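Local coordinates for protein HAT1-interacting factor 1 (Saccharomyces cerevisiae, PDB 4NQ0) that chaperones histones H3 and H4 within the nuclear HAT-B complex, also binds H2A-H2B dimers, and takes part in chromatin assembly and telomere silencing, at residues Leu210-Ala213 with Leu214-Leu217; Thr65-Ala68 with Gln69-Asn73; Gly264-Lys267 with Thr268-Pro271. All blocks are in the same frame, centred on the assembly; numbering follows the deposited sequence.

Contact 1 of 3, residues Leu210-Ala213 with Leu214-Leu217; sequences LAQA and LMLL
M215 runs alongside Q212, one turn on, and Q212 supplies the flat carboxamide of this stretch of helix. The methyl CE of M215 comes up beside the stem of that amide, a loose approach of 4.2 Å to CG of Q212. The polar atoms of the amide look elsewhere. OE1 accepts a hydrogen bond from the backbone N of R190, while NE2 is bonded to Y197 OH and to the carbonyl of D208, so bonds at both ends should restrain the rotation of the group. M215 gets there because its CG is anti to the backbone N (chi1 165°) and the chain turns at its last torsion, which brings the methyl round to Q212.

The other flat groups are the peptide carbonyls. L214 N bonds L210 O at 2.9 Å and L217 N bonds A213 O at 2.9 Å. M215 N reaches A211 O at 3.0 Å, and L216 N reaches Q212 O at 3.0 Å. Two leucines lean back over acceptors of this set: CG of L216 is 3.3 Å from Q212 O, and CG of L217 is 3.3 Å from A213 O. These are the i to i+4 bonds of a regular alpha-helix.

The stretch falls in predicted TPR repeat 1, on helix 202-218. L210 and A213 face helix 61-77 at A68 and T65, and Q212 and L216 both meet F64 there. A211 and M215 touch E184 in a preceding loop. L214 packs on M242 of helix 229-248, and so does L210, the one leucine here that touches both neighbouring helices.

Contact 2 of 3, residues Thr65-Ala68 with Gln69-Asn73; sequences TIFA and QAVYN
Helix 61-77, which runs antiparallel to helix 202-218 in this all-helical TPR-type chain, carries the pairing of F67 with V71 one turn apart. The two side chains run alongside each other, and CG2 of V71 meets the ring obliquely, 3.5 Å from CE1 of F67. The torsions account for this: in F67, CG is anti to the backbone N (chi1 -162°), while V71 places CG2 beside its own backbone N, turned back toward the preceding turn. That methyl also rests 3.3 Å from F67 O, the acceptor of V71 N at 3.0 Å, and so fills the angle between ring and carbonyl.

Main-chain bonds from Q69, A70 and Y72 to T65, I66 and A68 complete the regular i to i+4 pattern; A70 N to I66 O is 2.8 Å. CG of Q69 lies 3.2 Å from T65 O, a close carbon-to-carbonyl approach, before the chain bends at the second torsion. Further along, Q69 O accepts N73 N at 2.9 Å and, weakly, N73 ND2 at 3.4 Å.

Several neighbours share the surface of this helix. F67 and V71 face L209 and L202 of helix 202-218, I66 and A70 meet C45 and A42 of helix 38-51, and Q69 and Y72 reach L241 and I245 of helix 229-248. A helix so enclosed, with small alanines at close approaches, is consistent with the stacked helices of a TPR-type fold.

Contact 3 of 3, residues Gly264-Lys267 with Thr268-Pro271; sequences GYYK and TLKP
T268 bonds twice to the carbonyl oxygen of Y265, once with its side chain and once with its backbone. OG1 donates to Y265 O at 2.7 Å, lying in the carbonyl plane with a C=O...donor angle of 147°. T268 N approaches the same oxygen at 3.1 Å from well above that plane, 63° out of it, so the two donors reach the acceptor from distinct directions. The hydroxyl is placed there by a first torsion of 69°, which sets OG1 between the backbone N and the carbonyl carbon and leaves CG2 3.5 Å from G264 O. OG1 is also hydrogen-bonded to R232 NE of helix 229-248. With a valine here, Y265 O would probably lose its in-plane donor and R232 NE its hydroxyl acceptor, leaving the arginine freer to turn.

A residue further on, L269 N bonds Y266 O at 3.1 Å, closing the type I beta turn from Y266 to L269 by which the chain leaves helix 252-266. The stretch lies within the region that interacts with H2A-H2B dimers. A water clips the turn by donating to Y266 O and to L269 O, each at 2.7 Å. On the apolar side, Y266 and L269 run side by side, and CD2 of L269 stands at the edge of the tyrosine ring, near its plane, 3.9 Å from CD1 of Y266.

Outside this shell, both tyrosine hydroxyls end on aspartates, Y265 on D180 and Y266 on D237, which should restrain the far end of each ring. K267 sends NZ to the carbonyl of F173, and L269 touches L233 of helix 229-248 and V275 of helix 273-290.

How the contacts relate
Contacts 1 and 2 are buried stretches within helices that touch directly, contact 2 at mid-helix: CB of A213 lies 3.4 Å from CG2 of T65. Their centres are about 13 Å apart. Contact 3 is only partly buried, at the exit of helix 252-266. Its centre stands about 25 Å from that of contact 2, across the centre of the chain, and about 19 Å from that of contact 1, yet all three contacts reach helix 229-248. The chemistry follows: mainly regular backbone bonds and apolar packing in the two interior helices, with the Q212 carboxamide as a polar exception, against a threonine hydroxyl, a turn and a bridging water beside one apolar pair in contact 3.

Contact 1 of 3, residues Leu210-Ala213 with Leu214-Leu217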
loop_
_atom_site.group_PDB
_atom_site.type_symbol
_atom_site.label_atom_id
_atom_site.label_comp_id
_atom_site.label_asym_id
_atom_site.label_seq_id
_atom_site.Cartn_x
_atom_site.Cartn_y
_atom_site.Cartn_z
ATOM N N LEU A 210 3.570 8.365 1.874
ATOM C CA LEU A 210 3.582 7.221 0.958
ATOM C C LEU A 210 3.579 7.656 -0.513
ATOM O O LEU A 210 4.242 7.012 -1.345
ATOM C CB LEU A 210 2.429 6.264 1.260
ATOM C CG LEU A 210 2.549 5.507 2.574
ATOM C CD1 LEU A 210 1.216 4.875 2.982
ATOM C CD2 LEU A 210 3.651 4.441 2.481
ATOM N N ALA A 211 2.876 8.753 -0.842
ATOM C CA ALA A 211 2.919 9.283 -2.214
ATOM C C ALA A 211 4.368 9.539 -2.606
ATOM O O ALA A 211 4.787 9.245 -3.724
ATOM C CB ALA A 211 2.074 10.574 -2.367
ATOM N N GLN A 212 5.142 10.055 -1.660
ATOM C CA GLN A 212 6.560 10.290 -1.890
ATOM C C GLN A 212 7.390 9.004 -1.926
ATOM O O GLN A 212 8.370 8.928 -2.658
ATOM C CB GLN A 212 7.100 11.274 -0.852
ATOM C CG GLN A 212 6.440 12.661 -0.969
ATOM C CD GLN A 212 6.786 13.567 0.177
ATOM O OE1 GLN A 212 7.840 14.196 0.174
ATOM N NE2 GLN A 212 5.894 13.656 1.170
ATOM N N ALA A 213 7.021 7.996 -1.143
ATOM C CA ALA A 213 7.655 6.672 -1.295
ATOM C C ALA A 213 7.488 6.139 -2.723
ATOM O O ALA A 213 8.453 5.636 -3.325
ATOM C CB ALA A 213 7.104 5.679 -0.290
ATOM N N LEU A 214 6.273 6.269 -3.256
ATOM C CA LEU A 214 5.958 5.830 -4.612
ATOM C C LEU A 214 6.813 6.571 -5.608
ATOM O O LEU A 214 7.377 5.983 -6.517
ATOM C CB LEU A 214 4.497 6.120 -4.969
ATOM C CG LEU A 214 3.405 5.183 -4.487
ATOM C CD1 LEU A 214 2.056 5.782 -4.876
ATOM C CD2 LEU A 214 3.572 3.779 -5.076
ATOM N N MET A 215 6.847 7.885 -5.445
ATOM C CA MET A 215 7.654 8.764 -6.280
ATOM C C MET A 215 9.086 8.247 -6.359
ATOM O O MET A 215 9.649 8.127 -7.445
ATOM C CB MET A 215 7.585 10.183 -5.693
ATOM C CG MET A 215 8.595 11.205 -6.166
ATOM S SD MET A 215 8.564 12.643 -5.049
ATOM C CE MET A 215 6.829 13.115 -5.109
ATOM N N LEU A 216 9.662 7.924 -5.207
ATOM C CA LEU A 216 11.061 7.492 -5.130
ATOM C C LEU A 216 11.269 6.089 -5.726
ATOM O O LEU A 216 12.179 5.878 -6.537
ATOM C CB LEU A 216 11.547 7.558 -3.678
ATOM C CG LEU A 216 11.661 8.983 -3.118
ATOM C CD1 LEU A 216 11.749 9.011 -1.595
ATOM C CD2 LEU A 216 12.860 9.702 -3.745
ATOM N N LEU A 217 10.419 5.146 -5.331
ATOM C CA LEU A 217 10.473 3.776 -5.843
ATOM C C LEU A 217 10.225 3.707 -7.354
ATOM O O LEU A 217 10.869 2.933 -8.056
ATOM C CB LEU A 217 9.447 2.895 -5.115
ATOM C CG LEU A 217 9.714 2.599 -3.638
ATOM C CD1 LEU A 217 8.463 2.064 -2.954
ATOM C CD2 LEU A 217 10.866 1.610 -3.489
#

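Contact 2 of 3, residues Thr65-Ala68 with Gln69-Asn73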
loop_
_atom_site.group_PDB
_atom_site.type_symbol
_atom_site.label_atom_id
_atom_site.label_comp_id
_atom_site.label_asym_id
_atom_site.label_seq_id
_atom_site.Cartn_x
_atom_site.Cartn_y
_atom_site.Cartn_z
ATOM N N THR A 65 8.323 5.417 4.134
ATOM C CA THR A 65 7.390 4.318 4.444
ATOM C C THR A 65 7.323 3.996 5.937
ATOM O O THR A 65 6.231 3.808 6.490
ATOM C CB THR A 65 7.699 3.052 3.629
ATOM O OG1 THR A 65 8.977 2.525 4.005
ATOM C CG2 THR A 65 7.697 3.383 2.140
ATOM N N ILE A 66 8.476 3.973 6.597
ATOM C CA ILE A 66 8.517 3.827 8.055
ATOM C C ILE A 66 7.820 5.005 8.739
ATOM O O ILE A 66 7.001 4.807 9.644
ATOM C CB ILE A 66 9.969 3.678 8.570
ATOM C CG1 ILE A 66 10.579 2.372 8.042
ATOM C CG2 ILE A 66 10.007 3.687 10.093
ATOM C CD1 ILE A 66 12.069 2.333 8.111
ATOM N N PHE A 67 8.121 6.226 8.286
ATOM C CA PHE A 67 7.503 7.441 8.828
ATOM C C PHE A 67 5.975 7.324 8.708
ATOM O O PHE A 67 5.242 7.590 9.666
ATOM C CB PHE A 67 8.029 8.667 8.057
ATOM C CG PHE A 67 7.826 10.024 8.737
ATOM C CD1 PHE A 67 6.991 10.210 9.840
ATOM C CD2 PHE A 67 8.455 11.141 8.202
ATOM C CE1 PHE A 67 6.824 11.478 10.394
ATOM C CE2 PHE A 67 8.294 12.405 8.754
ATOM C CZ PHE A 67 7.481 12.571 9.850
ATOM N N ALA A 68 5.498 6.908 7.538
ATOM C CA ALA A 68 4.065 6.790 7.295
ATOM C C ALA A 68 3.421 5.752 8.214
ATOM O O ALA A 68 2.396 6.019 8.829
ATOM C CB ALA A 68 3.801 6.443 5.843
ATOM N N GLN A 69 4.020 4.572 8.305
ATOM C CA GLN A 69 3.528 3.551 9.228
ATOM C C GLN A 69 3.482 4.082 10.649
ATOM O O GLN A 69 2.473 3.932 11.331
ATOM C CB GLN A 69 4.411 2.315 9.204
ATOM C CG GLN A 69 4.378 1.543 7.902
ATOM C CD GLN A 69 4.218 0.051 8.120
ATOM O OE1 GLN A 69 5.035 -0.744 7.660
ATOM N NE2 GLN A 69 3.159 -0.336 8.831
ATOM N N ALA A 70 4.570 4.726 11.078
ATOM C CA ALA A 70 4.677 5.219 12.448
ATOM C C ALA A 70 3.522 6.145 12.774
ATOM O O ALA A 70 2.841 5.971 13.790
ATOM C CB ALA A 70 6.002 5.935 12.662
ATOM N N VAL A 71 3.291 7.117 11.895
ATOM C CA VAL A 71 2.284 8.137 12.127
ATOM C C VAL A 71 0.868 7.561 12.008
ATOM O O VAL A 71 -0.023 7.936 12.763
ATOM C CB VAL A 71 2.487 9.335 11.176
ATOM C CG1 VAL A 71 1.374 10.332 11.329
ATOM C CG2 VAL A 71 3.836 10.000 11.456
ATOM N N TYR A 72 0.665 6.641 11.074
ATOM C CA TYR A 72 -0.614 5.941 10.972
ATOM C C TYR A 72 -0.954 5.258 12.298
ATOM O O TYR A 72 -2.041 5.444 12.844
ATOM C CB TYR A 72 -0.577 4.911 9.832
ATOM C CG TYR A 72 -1.722 3.918 9.842
ATOM C CD1 TYR A 72 -3.042 4.350 9.835
ATOM C CD2 TYR A 72 -1.484 2.546 9.839
ATOM C CE1 TYR A 72 -4.095 3.443 9.833
ATOM C CE2 TYR A 72 -2.527 1.633 9.837
ATOM C CZ TYR A 72 -3.832 2.089 9.832
ATOM O OH TYR A 72 -4.875 1.189 9.835
ATOM N N ASN A 73 -0.009 4.482 12.815
ATOM C CA ASN A 73 -0.217 3.749 14.066
ATOM C C ASN A 73 -0.400 4.632 15.300
ATOM O O ASN A 73 -1.029 4.211 16.274
ATOM C CB ASN A 73 0.909 2.744 14.286
ATOM C CG ASN A 73 0.605 1.405 13.662
ATOM O OD1 ASN A 73 -0.307 0.709 14.105
ATOM N ND2 ASN A 73 1.359 1.035 12.626
#

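Contact 3 of 3, residues Gly264-Lys267 with Thr268-Pro271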
loop_
_atom_site.group_PDB
_atom_site.type_symbol
_atom_site.label_atom_id
_atom_site.label_comp_id
_atom_site.label_asym_id
_atom_site.label_seq_id
_atom_site.Cartn_x
_atom_site.Cartn_y
_atom_site.Cartn_z
ATOM N N GLY A 264 -2.417 -5.323 -9.294
ATOM C CA GLY A 264 -1.797 -5.185 -10.616
ATOM C C GLY A 264 -0.273 -5.246 -10.595
ATOM O O GLY A 264 0.343 -5.825 -11.489
ATOM N N TYR A 265 0.347 -4.644 -9.583
ATOM C CA TYR A 265 1.805 -4.650 -9.477
ATOM C C TYR A 265 2.337 -6.040 -9.143
ATOM O O TYR A 265 3.320 -6.485 -9.724
ATOM C CB TYR A 265 2.299 -3.612 -8.458
ATOM C CG TYR A 265 2.519 -2.253 -9.085
ATOM C CD1 TYR A 265 3.734 -1.932 -9.687
ATOM C CD2 TYR A 265 1.511 -1.300 -9.105
ATOM C CE1 TYR A 265 3.939 -0.705 -10.272
ATOM C CE2 TYR A 265 1.710 -0.066 -9.695
ATOM C CZ TYR A 265 2.930 0.218 -10.283
ATOM O OH TYR A 265 3.146 1.437 -10.853
ATOM N N TYR A 266 1.677 -6.731 -8.224
ATOM C CA TYR A 266 2.103 -8.082 -7.862
ATOM C C TYR A 266 2.004 -9.024 -9.060
ATOM O O TYR A 266 2.783 -9.957 -9.189
ATOM C CB TYR A 266 1.259 -8.617 -6.708
ATOM C CG TYR A 266 1.415 -7.877 -5.392
ATOM C CD1 TYR A 266 2.652 -7.425 -4.958
ATOM C CD2 TYR A 266 0.326 -7.686 -4.553
ATOM C CE1 TYR A 266 2.795 -6.755 -3.739
ATOM C CE2 TYR A 266 0.463 -7.031 -3.340
ATOM C CZ TYR A 266 1.711 -6.570 -2.939
ATOM O OH TYR A 266 1.867 -5.941 -1.727
ATOM N N LYS A 267 1.050 -8.767 -9.946
ATOM C CA LYS A 267 0.872 -9.591 -11.148
ATOM C C LYS A 267 1.923 -9.388 -12.240
ATOM O O LYS A 267 1.978 -10.169 -13.186
ATOM C CB LYS A 267 -0.525 -9.385 -11.716
ATOM C CG LYS A 267 -1.582 -10.166 -10.950
ATOM C CD LYS A 267 -2.971 -9.745 -11.396
ATOM C CE LYS A 267 -4.000 -10.845 -11.190
ATOM N NZ LYS A 267 -5.392 -10.320 -11.433
ATOM N N THR A 268 2.761 -8.365 -12.117
ATOM C CA THR A 268 3.906 -8.212 -13.023
ATOM C C THR A 268 5.108 -9.012 -12.528
ATOM O O THR A 268 6.137 -9.083 -13.202
ATOM C CB THR A 268 4.350 -6.747 -13.145
ATOM O OG1 THR A 268 4.928 -6.321 -11.904
ATOM C CG2 THR A 268 3.162 -5.838 -13.527
ATOM N N LEU A 269 4.991 -9.572 -11.326
ATOM C CA LEU A 269 6.111 -10.236 -10.667
ATOM C C LEU A 269 6.249 -11.660 -11.168
ATOM O O LEU A 269 5.248 -12.336 -11.427
ATOM C CB LEU A 269 5.911 -10.252 -9.146
ATOM C CG LEU A 269 6.552 -9.185 -8.251
ATOM C CD1 LEU A 269 6.993 -7.924 -8.995
ATOM C CD2 LEU A 269 5.585 -8.840 -7.123
ATOM N N LYS A 270 7.498 -12.106 -11.289
ATOM C CA LYS A 270 7.807 -13.500 -11.575
ATOM C C LYS A 270 7.136 -14.396 -10.543
ATOM O O LYS A 270 7.320 -14.188 -9.341
ATOM C CB LYS A 270 9.321 -13.753 -11.585
ATOM C CG LYS A 270 9.891 -13.909 -12.985
ATOM C CD LYS A 270 11.320 -13.380 -13.108
ATOM C CE LYS A 270 11.719 -13.248 -14.573
ATOM N N PRO A 271 6.362 -15.396 -11.017
ATOM C CA PRO A 271 5.585 -16.275 -10.142
ATOM C C PRO A 271 6.426 -16.891 -9.035
ATOM O O PRO A 271 7.573 -17.269 -9.268
ATOM C CB PRO A 271 5.073 -17.365 -11.091
ATOM C CG PRO A 271 5.095 -16.741 -12.443
ATOM C CD PRO A 271 6.269 -15.816 -12.430
HETATM O O HOH W 1 2.675 -12.313 -10.489
#